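Local coordinates for lipoprotein (PDB 7ADK), which is a lipoprotein, probably a peptidase of the mycoplasma DUF31 family, in the same clan as the chymotrypsin-like (PA) proteases, at residues I428-D433 with E826-M831; L254-G259 with T780-L785; S529-A534 with K724-L729. All coordinates share one frame; numbering follows the deposited sequence.

Contact 1: I428-D433 with E826-M831; sequences IMDYLD and EVMNKM
Met-828 of the late helix 824-831 packs onto Asp-430 of a classic beta bulge and onto Leu-432, two residues on, in strand 421-433 of the antiparallel sheet, consistent with the beta-rich fold of PA-clan peptidases. Met-429 and Asp-430 together face the single residue Tyr-444 of strand 442-447, so the extra residue shifts the alternation of the strand at the contact itself. The strand and helix stay well apart as backbones: the nearest alpha carbons, those of Leu-432 and Met-828, are 9.5 Å from one another. One long side chain therefore does the bridging. CG of Met-828 lies opposite its backbone N (chi1 -158°), and the chain then runs on extended, with chi3 at 176°, carrying the thioether straight out from the helix. Its terminal CE meets a branch of leucine, with CE of Met-828 3.8 Å from CD1 of Leu-432 and 4.1 Å from CB of the same residue. Further back, SD of Met-828 comes to 4.1 Å from OD2 of Asp-430, and both strand side chains cross the methionine obliquely. Tyr-444 also touches Met-828 and Leu-432, so the methionine side chain lies against residues of two neighbouring strands. The carboxylate is held by other partners. OD2 of Asp-430 bonds to the hydroxyls of Tyr-824, at the start of the same helix, and Ser-837, while OD1 receives the backbone N of Leu-839 and, weakly, N of Tyr-431, 2.9 Å away. The contact thus divides its chemistry between neighbouring atoms: directional bonds to buried Asp-430 tie the bulge to the helix start and to the chain that follows the helix, whereas Met-828 adds an apolar fit at Leu-432, with its sulfur beside the acid merely as a packing neighbour.

Contact 2: L254-G259 with T780-L785; sequences LKIYEG and TARTGL
Lys-255 and Arg-782 mark the closest approach of the two backbones, their alpha carbons 9.4 Å apart, where an irregular loop faces the turn leading into strand 783-792. The lysine side chain spans the gap. The middle of its chain is extended, and a bend at chi4 of -78° turns the ammonium toward the turn. There NZ of Lys-255 donates to O of Ala-781 at 2.8 Å, with a C=O...N angle of 161°, so the approach is nearly head-on to the carbonyl. Just behind it, CE of Lys-255 rests 3.5 Å from O of Arg-782. The turn closes the hairpin of strands 769-778 and 783-792 with a G1 beta bulge: Arg-782 and Thr-783 both face Asn-778, and Arg-782 adopts a left-handed backbone conformation. The arginine chain, extended from CG to NE, brings its guanidinium to the loop, where CD1 of Ile-256 lies 3.8 Å from NH1 of Arg-782, the two side chains lying roughly at right angles. Val-251 and Ile-262 also touch the arginine. Its NH1 lies 5.3 Å from NZ of Lys-255, a like-charged neighbour that the Ala-781 carbonyl may help to offset. On the loop side, O of Lys-255 accepts a bond from Arg-750, and O of Glu-258 is hydrogen-bonded to a neighbouring protein chain.

Contact 3: S529-A534 with K724-L729; sequences SKYNGA and KKLYSL
Leu-726 makes the packed part of this contact, sending one methyl to Tyr-531 and the other to Ala-534. Its CB already points toward the facing loop, and chi1 of 77°, with CG flanked by both N and C of its own backbone, sets the fork between these two partners. CD2 of Leu-726 reaches CE1 of Tyr-531 at 4.0 Å, meeting the ring at a slant, and CD1 of Leu-726 lies 4.3 Å from CB of Ala-534. The tyrosine ring is also covered from within its own loop, since CG of Lys-530 sits over the centre of one face. Segment 529-534 leads into strand 535-537, and 724-729 runs into and along strand 727-730; in one mixed sheet these pair parallel and antiparallel, respectively, with strand 737-747. That common partner strand supplies Phe-741, which touches Leu-726 and makes a T-shaped (edge-to-face) contact with Tyr-531. Ala-534 is buried, whereas Tyr-531 and Leu-726 are partly open to solvent. Next to Leu-726, the exposed Lys-725 reaches forward along its own chain, where its NZ bonds to OG of Ser-728 at 2.9 Å and to O of Leu-726 at 2.8 Å, the latter almost in line with the carbonyl at 176°.

The three contacts show how residues far apart in sequence meet at separate places in one chain. Contacts 2 and 3 reach the same mixed sheet, through strands 783-792 and 727-730, both antiparallel to strand 737-747; their centres lie 31 Å apart and their nearest atoms about 13 Å. Contact 1 involves the other, antiparallel sheet through strand 421-433, and its centre is 31 Å from that of contact 3 and 38 Å from that of contact 2, on the opposite side of the chain's centre. In sequence, contacts 1 and 2 interleave, while both segments of contact 3 fall between the partners of each. None of the three touches another.

Contact 1: I428-D433 with E826-M831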
loop_
_atom_site.group_PDB
_atom_site.type_symbol
_atom_site.label_atom_id
_atom_site.label_comp_id
_atom_site.label_asym_id
_atom_site.label_seq_id
_atom_site.Cartn_x
_atom_site.Cartn_y
_atom_site.Cartn_z
ATOM N N ILE B 428 -14.823 13.431 17.372
ATOM C CA ILE B 428 -16.000 14.173 17.799
ATOM C C ILE B 428 -16.281 13.805 19.266
ATOM O O ILE B 428 -16.415 12.625 19.595
ATOM C CB ILE B 428 -17.146 13.886 16.805
ATOM C CG1 ILE B 428 -18.197 14.997 16.797
ATOM C CG2 ILE B 428 -17.806 12.507 16.965
ATOM C CD1 ILE B 428 -19.019 14.937 15.500
ATOM N N MET B 429 -16.349 14.791 20.163
ATOM C CA MET B 429 -16.665 14.539 21.564
ATOM C C MET B 429 -17.986 15.155 22.003
ATOM O O MET B 429 -18.709 14.543 22.777
ATOM C CB MET B 429 -15.492 14.916 22.466
ATOM C CG MET B 429 -15.284 16.408 22.724
ATOM S SD MET B 429 -14.361 16.760 24.237
ATOM C CE MET B 429 -12.722 16.312 23.686
ATOM N N ASP B 430 -18.356 16.329 21.499
ATOM C CA ASP B 430 -19.484 17.090 22.028
ATOM C C ASP B 430 -20.113 18.015 20.973
ATOM O O ASP B 430 -19.519 18.296 19.931
ATOM C CB ASP B 430 -18.999 17.852 23.273
ATOM C CG ASP B 430 -20.098 18.426 24.154
ATOM O OD1 ASP B 430 -21.242 17.963 24.067
ATOM O OD2 ASP B 430 -19.817 19.350 24.947
ATOM N N TYR B 431 -21.316 18.507 21.253
ATOM C CA TYR B 431 -21.948 19.614 20.540
ATOM C C TYR B 431 -22.776 20.495 21.481
ATOM O O TYR B 431 -23.433 20.009 22.394
ATOM C CB TYR B 431 -22.776 19.117 19.352
ATOM C CG TYR B 431 -23.869 18.103 19.626
ATOM C CD1 TYR B 431 -25.122 18.503 20.121
ATOM C CD2 TYR B 431 -23.646 16.756 19.303
ATOM C CE1 TYR B 431 -26.153 17.562 20.268
ATOM C CE2 TYR B 431 -24.664 15.808 19.457
ATOM C CZ TYR B 431 -25.923 16.213 19.931
ATOM O OH TYR B 431 -26.894 15.288 20.093
ATOM N N LEU B 432 -22.772 21.798 21.222
ATOM C CA LEU B 432 -23.586 22.770 21.942
ATOM C C LEU B 432 -25.050 22.537 21.577
ATOM O O LEU B 432 -25.363 22.370 20.403
ATOM C CB LEU B 432 -23.085 24.170 21.565
ATOM C CG LEU B 432 -23.817 25.348 22.203
ATOM C CD1 LEU B 432 -23.626 25.419 23.707
ATOM C CD2 LEU B 432 -23.284 26.636 21.608
ATOM N N ASP B 433 -25.948 22.478 22.552
ATOM C CA ASP B 433 -27.328 22.042 22.338
ATOM C C ASP B 433 -28.338 23.178 22.569
ATOM O O ASP B 433 -28.787 23.413 23.691
ATOM C CB ASP B 433 -27.574 20.779 23.177
ATOM C CG ASP B 433 -28.898 20.090 22.845
ATOM O OD1 ASP B 433 -29.697 20.652 22.080
ATOM O OD2 ASP B 433 -29.120 18.955 23.311
ATOM N N GLU B 826 -15.471 23.755 32.655
ATOM C CA GLU B 826 -15.396 25.087 33.266
ATOM C C GLU B 826 -14.867 26.170 32.307
ATOM O O GLU B 826 -15.149 27.348 32.496
ATOM C CB GLU B 826 -14.676 25.005 34.617
ATOM C CG GLU B 826 -13.188 24.703 34.536
ATOM C CD GLU B 826 -12.604 24.055 35.803
ATOM O OE1 GLU B 826 -13.216 24.123 36.892
ATOM O OE2 GLU B 826 -11.501 23.469 35.685
ATOM N N VAL B 827 -14.174 25.774 31.236
ATOM C CA VAL B 827 -13.941 26.610 30.052
ATOM C C VAL B 827 -15.242 26.851 29.290
ATOM O O VAL B 827 -15.576 27.984 28.951
ATOM C CB VAL B 827 -12.880 25.969 29.153
ATOM C CG1 VAL B 827 -12.801 26.595 27.785
ATOM C CG2 VAL B 827 -11.510 26.068 29.793
ATOM N N MET B 828 -16.032 25.813 29.050
ATOM C CA MET B 828 -17.271 25.947 28.300
ATOM C C MET B 828 -18.368 26.691 29.082
ATOM O O MET B 828 -19.175 27.403 28.494
ATOM C CB MET B 828 -17.695 24.572 27.772
ATOM C CG MET B 828 -18.629 24.772 26.584
ATOM S SD MET B 828 -18.958 23.317 25.576
ATOM C CE MET B 828 -20.158 24.022 24.430
ATOM N N ASN B 829 -18.339 26.631 30.415
ATOM C CA ASN B 829 -19.228 27.346 31.324
ATOM C C ASN B 829 -19.136 28.868 31.180
ATOM O O ASN B 829 -20.165 29.533 31.213
ATOM C CB ASN B 829 -18.897 26.930 32.765
ATOM C CG ASN B 829 -19.843 27.542 33.778
ATOM O OD1 ASN B 829 -21.049 27.490 33.647
ATOM N ND2 ASN B 829 -19.342 28.153 34.806
ATOM N N LYS B 830 -17.933 29.433 31.010
ATOM C CA LYS B 830 -17.761 30.879 30.804
ATOM C C LYS B 830 -18.162 31.326 29.396
ATOM O O LYS B 830 -18.718 32.408 29.242
ATOM C CB LYS B 830 -16.347 31.343 31.190
ATOM C CG LYS B 830 -15.206 30.731 30.374
ATOM C CD LYS B 830 -13.868 31.427 30.612
ATOM C CE LYS B 830 -12.808 30.910 29.651
ATOM N NZ LYS B 830 -11.497 31.528 29.864
ATOM N N MET B 831 -17.929 30.501 28.375
ATOM C CA MET B 831 -18.293 30.815 26.989
ATOM C C MET B 831 -19.806 30.749 26.738
ATOM O O MET B 831 -20.345 31.603 26.041
ATOM C CB MET B 831 -17.543 29.880 26.028
ATOM C CG MET B 831 -16.025 30.070 26.137
ATOM S SD MET B 831 -15.041 29.173 24.922
ATOM C CE MET B 831 -15.517 30.043 23.409
#

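Contact 2: L254-G259 with T780-L785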
loop_
_atom_site.group_PDB
_atom_site.type_symbol
_atom_site.label_atom_id
_atom_site.label_comp_id
_atom_site.label_asym_id
_atom_site.label_seq_id
_atom_site.Cartn_x
_atom_site.Cartn_y
_atom_site.Cartn_z
ATOM N N LEU B 254 9.358 -9.000 24.369
ATOM C CA LEU B 254 8.400 -9.736 25.197
ATOM C C LEU B 254 6.921 -9.427 24.937
ATOM O O LEU B 254 6.068 -10.288 25.122
ATOM C CB LEU B 254 8.762 -9.492 26.661
ATOM C CG LEU B 254 7.950 -10.331 27.645
ATOM C CD1 LEU B 254 8.819 -10.727 28.813
ATOM C CD2 LEU B 254 6.750 -9.613 28.225
ATOM N N LYS B 255 6.557 -8.212 24.513
ATOM C CA LYS B 255 5.140 -7.850 24.266
ATOM C C LYS B 255 4.538 -8.479 23.000
ATOM O O LYS B 255 3.486 -8.056 22.531
ATOM C CB LYS B 255 4.949 -6.328 24.323
ATOM C CG LYS B 255 5.586 -5.605 23.137
ATOM C CD LYS B 255 5.313 -4.114 23.203
ATOM C CE LYS B 255 6.065 -3.310 22.129
ATOM N NZ LYS B 255 7.500 -3.100 22.490
ATOM N N ILE B 256 5.222 -9.453 22.412
ATOM C CA ILE B 256 5.062 -9.861 21.020
ATOM C C ILE B 256 4.750 -11.364 20.945
ATOM O O ILE B 256 3.606 -11.733 20.711
ATOM C CB ILE B 256 6.264 -9.382 20.162
ATOM C CG1 ILE B 256 6.523 -7.872 20.365
ATOM C CG2 ILE B 256 5.990 -9.682 18.683
ATOM C CD1 ILE B 256 7.674 -7.253 19.577
ATOM N N TYR B 257 5.738 -12.244 21.148
ATOM C CA TYR B 257 5.626 -13.709 21.017
ATOM C C TYR B 257 5.121 -14.224 19.649
ATOM O O TYR B 257 4.905 -15.422 19.461
ATOM C CB TYR B 257 4.792 -14.307 22.154
ATOM C CG TYR B 257 5.114 -13.867 23.567
ATOM C CD1 TYR B 257 6.288 -14.315 24.196
ATOM C CD2 TYR B 257 4.166 -13.126 24.293
ATOM C CE1 TYR B 257 6.501 -14.033 25.552
ATOM C CE2 TYR B 257 4.385 -12.834 25.651
ATOM C CZ TYR B 257 5.557 -13.290 26.280
ATOM O OH TYR B 257 5.786 -12.984 27.579
ATOM N N GLU B 258 4.933 -13.341 18.665
ATOM C CA GLU B 258 4.361 -13.658 17.350
ATOM C C GLU B 258 5.195 -14.654 16.542
ATOM O O GLU B 258 4.651 -15.340 15.674
ATOM C CB GLU B 258 4.158 -12.354 16.553
ATOM C CG GLU B 258 3.096 -11.417 17.147
ATOM C CD GLU B 258 1.738 -12.094 17.381
ATOM O OE1 GLU B 258 1.380 -13.021 16.619
ATOM O OE2 GLU B 258 1.014 -11.715 18.323
ATOM N N GLY B 259 6.488 -14.769 16.854
ATOM C CA GLY B 259 7.357 -15.859 16.403
ATOM C C GLY B 259 7.844 -15.754 14.955
ATOM O O GLY B 259 8.261 -16.761 14.386
ATOM N N THR B 780 11.168 2.370 17.231
ATOM C CA THR B 780 12.218 1.460 17.730
ATOM C C THR B 780 11.791 0.781 19.041
ATOM O O THR B 780 11.996 -0.415 19.201
ATOM C CB THR B 780 13.559 2.186 17.864
ATOM O OG1 THR B 780 13.908 2.765 16.628
ATOM C CG2 THR B 780 14.701 1.256 18.216
ATOM N N ALA B 781 11.111 1.497 19.944
ATOM C CA ALA B 781 10.418 0.924 21.105
ATOM C C ALA B 781 9.219 0.046 20.718
ATOM O O ALA B 781 8.781 -0.790 21.504
ATOM C CB ALA B 781 9.900 2.055 21.993
ATOM N N ARG B 782 8.644 0.284 19.535
ATOM C CA ARG B 782 7.406 -0.318 19.045
ATOM C C ARG B 782 6.189 0.055 19.914
ATOM O O ARG B 782 5.229 -0.696 20.013
ATOM C CB ARG B 782 7.612 -1.822 18.765
ATOM C CG ARG B 782 8.962 -2.145 18.098
ATOM C CD ARG B 782 9.041 -3.577 17.566
ATOM N NE ARG B 782 10.428 -3.936 17.222
ATOM C CZ ARG B 782 11.249 -4.696 17.912
ATOM N NH1 ARG B 782 10.913 -5.250 19.042
ATOM N NH2 ARG B 782 12.451 -4.925 17.487
ATOM N N THR B 783 6.224 1.227 20.544
ATOM C CA THR B 783 5.177 1.761 21.413
ATOM C C THR B 783 5.209 3.289 21.364
ATOM O O THR B 783 6.001 3.897 20.651
ATOM C CB THR B 783 5.315 1.169 22.827
ATOM O OG1 THR B 783 4.240 1.476 23.670
ATOM C CG2 THR B 783 6.543 1.641 23.582
ATOM N N GLY B 784 4.340 3.947 22.101
ATOM C CA GLY B 784 4.327 5.392 22.231
ATOM C C GLY B 784 3.432 5.828 23.373
ATOM O O GLY B 784 2.959 4.989 24.123
ATOM N N LEU B 785 3.202 7.122 23.530
ATOM C CA LEU B 785 2.705 7.707 24.769
ATOM C C LEU B 785 1.338 8.368 24.613
ATOM O O LEU B 785 1.109 9.104 23.653
ATOM C CB LEU B 785 3.748 8.697 25.277
ATOM C CG LEU B 785 5.099 8.042 25.616
ATOM C CD1 LEU B 785 6.235 8.757 24.909
ATOM C CD2 LEU B 785 5.351 8.068 27.110
#

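Contact 3: S529-A534 with K724-L729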
loop_
_atom_site.group_PDB
_atom_site.type_symbol
_atom_site.label_atom_id
_atom_site.label_comp_id
_atom_site.label_asym_id
_atom_site.label_seq_id
_atom_site.Cartn_x
_atom_site.Cartn_y
_atom_site.Cartn_z
ATOM N N SER B 529 17.272 27.979 37.235
ATOM C CA SER B 529 18.038 29.068 36.623
ATOM C C SER B 529 17.891 29.078 35.094
ATOM O O SER B 529 17.612 30.130 34.521
ATOM C CB SER B 529 19.508 28.978 37.036
ATOM O OG SER B 529 20.074 27.733 36.687
ATOM N N LYS B 530 18.010 27.925 34.418
ATOM C CA LYS B 530 17.800 27.786 32.969
ATOM C C LYS B 530 16.317 27.750 32.584
ATOM O O LYS B 530 15.883 28.535 31.748
ATOM C CB LYS B 530 18.560 26.561 32.444
ATOM C CG LYS B 530 18.464 26.478 30.916
ATOM C CD LYS B 530 19.298 25.334 30.334
ATOM C CE LYS B 530 19.100 25.308 28.818
ATOM N NZ LYS B 530 19.852 24.220 28.162
ATOM N N TYR B 531 15.537 26.867 33.195
ATOM C CA TYR B 531 14.114 26.651 32.890
ATOM C C TYR B 531 13.171 27.601 33.647
ATOM O O TYR B 531 12.085 27.222 34.099
ATOM C CB TYR B 531 13.791 25.170 33.075
ATOM C CG TYR B 531 14.700 24.277 32.259
ATOM C CD1 TYR B 531 14.606 24.289 30.859
ATOM C CD2 TYR B 531 15.646 23.451 32.896
ATOM C CE1 TYR B 531 15.473 23.494 30.092
ATOM C CE2 TYR B 531 16.504 22.642 32.133
ATOM C CZ TYR B 531 16.416 22.664 30.725
ATOM O OH TYR B 531 17.245 21.891 29.984
ATOM N N ASN B 532 13.600 28.859 33.803
ATOM C CA ASN B 532 12.803 29.943 34.350
ATOM C C ASN B 532 11.568 30.215 33.473
ATOM O O ASN B 532 11.627 30.138 32.247
ATOM C CB ASN B 532 13.700 31.184 34.477
ATOM C CG ASN B 532 13.018 32.338 35.181
ATOM O OD1 ASN B 532 12.302 32.179 36.157
ATOM N ND2 ASN B 532 13.195 33.537 34.705
ATOM N N GLY B 533 10.433 30.519 34.093
ATOM C CA GLY B 533 9.165 30.826 33.424
ATOM C C GLY B 533 8.442 29.644 32.770
ATOM O O GLY B 533 7.219 29.679 32.679
ATOM N N ALA B 534 9.151 28.581 32.378
ATOM C CA ALA B 534 8.582 27.366 31.794
ATOM C C ALA B 534 7.546 26.701 32.711
ATOM O O ALA B 534 7.783 26.555 33.911
ATOM C CB ALA B 534 9.706 26.400 31.440
ATOM N N LYS B 724 14.880 17.219 20.985
ATOM C CA LYS B 724 16.034 18.097 21.309
ATOM C C LYS B 724 15.740 19.296 22.241
ATOM O O LYS B 724 16.623 19.764 22.957
ATOM C CB LYS B 724 16.659 18.558 19.967
ATOM C CG LYS B 724 15.859 19.646 19.216
ATOM C CD LYS B 724 16.007 19.625 17.685
ATOM C CE LYS B 724 15.219 18.461 17.062
ATOM N NZ LYS B 724 15.002 18.634 15.606
ATOM N N LYS B 725 14.504 19.786 22.198
ATOM C CA LYS B 725 13.991 21.095 22.656
ATOM C C LYS B 725 12.644 20.916 23.376
ATOM O O LYS B 725 11.811 20.170 22.867
ATOM C CB LYS B 725 13.944 21.976 21.385
ATOM C CG LYS B 725 13.034 23.205 21.358
ATOM C CD LYS B 725 13.387 24.299 22.373
ATOM C CE LYS B 725 12.581 25.588 22.144
ATOM N NZ LYS B 725 11.123 25.352 22.016
ATOM N N LEU B 726 12.392 21.562 24.519
ATOM C CA LEU B 726 11.079 21.503 25.186
ATOM C C LEU B 726 9.986 22.307 24.460
ATOM O O LEU B 726 10.273 23.245 23.718
ATOM C CB LEU B 726 11.163 21.812 26.695
ATOM C CG LEU B 726 11.315 23.275 27.152
ATOM C CD1 LEU B 726 10.795 23.430 28.571
ATOM C CD2 LEU B 726 12.763 23.735 27.158
ATOM N N TYR B 727 8.728 21.913 24.660
ATOM C CA TYR B 727 7.586 22.349 23.864
ATOM C C TYR B 727 7.188 23.815 24.079
ATOM O O TYR B 727 6.912 24.234 25.197
ATOM C CB TYR B 727 6.417 21.409 24.140
ATOM C CG TYR B 727 5.087 21.867 23.603
ATOM C CD1 TYR B 727 4.730 21.637 22.267
ATOM C CD2 TYR B 727 4.187 22.507 24.469
ATOM C CE1 TYR B 727 3.450 21.998 21.816
ATOM C CE2 TYR B 727 2.902 22.855 24.033
ATOM C CZ TYR B 727 2.528 22.587 22.704
ATOM O OH TYR B 727 1.283 22.907 22.291
ATOM N N SER B 728 7.092 24.581 22.991
ATOM C CA SER B 728 6.599 25.962 22.972
ATOM C C SER B 728 5.191 26.062 22.407
ATOM O O SER B 728 4.903 25.524 21.337
ATOM C CB SER B 728 7.510 26.856 22.137
ATOM O OG SER B 728 8.797 26.891 22.681
ATOM N N LEU B 729 4.327 26.824 23.070
ATOM C CA LEU B 729 3.028 27.210 22.552
ATOM C C LEU B 729 2.861 28.729 22.602
ATOM O O LEU B 729 3.093 29.375 23.622
ATOM C CB LEU B 729 1.942 26.442 23.312
ATOM C CG LEU B 729 0.505 26.726 22.866
ATOM C CD1 LEU B 729 0.258 26.309 21.425
ATOM C CD2 LEU B 729 -0.450 25.970 23.763
#